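Local coordinates for protein adenosine deaminase (Burkholderia ambifaria, PDB 4GXW) that binds a zinc ion and, as a member of the adenosine and AMP deaminase family, probably hydrolyses the amino group off a purine substrate, at residues His27-Val32 against Asp358-Thr363. Sequence-based numbering, arbitrary orientation. Where two conformers were deposited one is given.
Sequences HALPKV and DMLADT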
loop_
_atom_site.group_PDB
_atom_site.type_symbol
_atom_site.label_atom_id
_atom_site.label_comp_id
_atom_site.label_asym_id
_atom_site.label_seq_id
_atom_site.Cartn_x
_atom_site.Cartn_y
_atom_site.Cartn_z
ATOM N N HIS A 27 6.518 -11.974 -11.541
ATOM C CA HIS A 27 7.309 -12.308 -10.367
ATOM C C HIS A 27 8.713 -11.709 -10.398
ATOM O O HIS A 27 9.179 -11.179 -9.387
ATOM C CB HIS A 27 7.382 -13.829 -10.173
ATOM C CG HIS A 27 8.054 -14.229 -8.897
ATOM N ND1 HIS A 27 7.360 -14.426 -7.723
ATOM C CD2 HIS A 27 9.362 -14.424 -8.601
ATOM C CE1 HIS A 27 8.209 -14.741 -6.760
ATOM N NE2 HIS A 27 9.429 -14.741 -7.265
ATOM N N ALA A 28 9.375 -11.807 -11.551
ATOM C CA ALA A 28 10.756 -11.360 -11.706
ATOM C C ALA A 28 10.911 -9.838 -11.703
ATOM O O ALA A 28 11.989 -9.320 -11.407
ATOM C CB ALA A 28 11.352 -11.940 -12.978
ATOM N N LEU A 29 9.838 -9.127 -12.051
ATOM C CA LEU A 29 9.855 -7.663 -12.114
ATOM C C LEU A 29 10.400 -7.058 -10.831
ATOM O O LEU A 29 9.899 -7.348 -9.750
ATOM C CB LEU A 29 8.439 -7.108 -12.310
ATOM C CG LEU A 29 7.727 -7.200 -13.653
ATOM C CD1 LEU A 29 6.445 -6.387 -13.625
ATOM C CD2 LEU A 29 8.646 -6.726 -14.760
ATOM N N PRO A 30 11.422 -6.204 -10.938
ATOM C CA PRO A 30 11.845 -5.509 -9.711
ATOM C C PRO A 30 10.769 -4.512 -9.303
ATOM O O PRO A 30 10.180 -3.863 -10.177
ATOM C CB PRO A 30 13.130 -4.783 -10.115
ATOM C CG PRO A 30 13.123 -4.755 -11.618
ATOM C CD PRO A 30 12.259 -5.880 -12.106
ATOM N N LYS A 31 10.516 -4.398 -8.002
ATOM C CA LYS A 31 9.401 -3.607 -7.512
ATOM C C LYS A 31 9.742 -2.758 -6.310
ATOM O O LYS A 31 10.602 -3.114 -5.491
ATOM C CB LYS A 31 8.254 -4.530 -7.076
ATOM C CG LYS A 31 7.708 -5.467 -8.151
ATOM C CD LYS A 31 6.774 -6.510 -7.537
ATOM C CE LYS A 31 6.393 -7.610 -8.525
ATOM N NZ LYS A 31 7.506 -8.571 -8.857
ATOM N N VAL A 32 9.084 -1.609 -6.208
ATOM C CA VAL A 32 8.919 -0.969 -4.912
ATOM C C VAL A 32 7.462 -1.154 -4.512
ATOM O O VAL A 32 6.584 -1.346 -5.363
ATOM C CB VAL A 32 9.277 0.532 -4.908
ATOM C CG1 VAL A 32 10.690 0.744 -5.426
ATOM C CG2 VAL A 32 8.282 1.331 -5.727
ATOM N N ASP A 358 13.673 -4.527 -19.408
ATOM C CA ASP A 358 13.767 -4.783 -20.842
ATOM C C ASP A 358 14.131 -6.238 -21.126
ATOM O O ASP A 358 13.559 -6.866 -22.020
ATOM C CB ASP A 358 14.787 -3.850 -21.506
ATOM C CG ASP A 358 14.345 -2.395 -21.530
ATOM O OD1 ASP A 358 13.139 -2.111 -21.356
ATOM O OD2 ASP A 358 15.229 -1.530 -21.742
ATOM N N MET A 359 15.086 -6.776 -20.370
ATOM C CA MET A 359 15.451 -8.179 -20.536
ATOM C C MET A 359 14.304 -9.120 -20.167
ATOM O O MET A 359 14.062 -10.099 -20.875
ATOM C CB MET A 359 16.702 -8.530 -19.731
ATOM C CG MET A 359 17.991 -8.099 -20.411
ATOM S SD MET A 359 19.465 -8.768 -19.634
ATOM C CE MET A 359 19.284 -10.517 -19.978
ATOM N N LEU A 360 13.592 -8.824 -19.084
ATOM C CA LEU A 360 12.467 -9.660 -18.680
ATOM C C LEU A 360 11.372 -9.659 -19.741
ATOM O O LEU A 360 10.761 -10.694 -20.000
ATOM C CB LEU A 360 11.920 -9.203 -17.323
ATOM C CG LEU A 360 12.877 -9.409 -16.141
ATOM C CD1 LEU A 360 12.276 -8.846 -14.856
ATOM C CD2 LEU A 360 13.237 -10.893 -15.971
ATOM N N ALA A 361 11.139 -8.505 -20.366
ATOM C CA ALA A 361 10.165 -8.411 -21.453
ATOM C C ALA A 361 10.563 -9.268 -22.662
ATOM O O ALA A 361 9.721 -9.960 -23.247
ATOM C CB ALA A 361 9.954 -6.964 -21.862
ATOM N N ASP A 362 11.838 -9.235 -23.041
ATOM C CA ASP A 362 12.310 -10.093 -24.130
ATOM C C ASP A 362 12.203 -11.577 -23.769
ATOM O O ASP A 362 11.897 -12.414 -24.622
ATOM C CB ASP A 362 13.754 -9.751 -24.519
ATOM C CG ASP A 362 13.846 -8.607 -25.514
ATOM O OD1 ASP A 362 12.795 -8.112 -25.969
ATOM O OD2 ASP A 362 14.980 -8.220 -25.874
ATOM N N THR A 363 12.450 -11.903 -22.506
ATOM C CA THR A 363 12.373 -13.293 -22.058
ATOM C C THR A 363 10.928 -13.792 -22.025
ATOM O O THR A 363 10.666 -14.966 -22.299
ATOM C CB THR A 363 13.110 -13.488 -20.723
ATOM O OG1 THR A 363 14.502 -13.211 -20.926
ATOM C CG2 THR A 363 12.948 -14.907 -20.191
#
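Lys31 NZ is gripped by three carbonyl oxygens: it gives a hydrogen bond of 2.8 Å to Leu29 O, received on a lone pair in the carbonyl plane, and others to Phe26 O and His108 O. These carbonyls tie the lysine to the end of helix 20-28, to the turn after it and to the chain entering strand 110-117, which should steady the turn in which Leu29 leaves helical geometry, the turn that meets Leu360. No hydrogen bond crosses between the segments; the contact is van der Waals packing, and Leu360 carries it alone from the helix side. With CG anti to its own carbonyl carbon (chi1 -67°), it thrusts both methyls at the turn. Leu360 CD1 lies against the backbone, 3.5 Å from Ala28 O and 3.7 Å from Leu29 N, while Leu360 CD2 packs 3.7 Å from Ala28 CB. The CD corner of the Pro30 ring lies 4.0 Å from Leu360 CD1. Earlier on helix 343-371, Phe357 touches Leu29 and Trp353 touches Pro30. The arrangement lies away from the zinc site and lays the long C-terminal helix over the helix-to-strand turn that leads into strand 31-33, the first strand of the amidohydrolase TIM barrel.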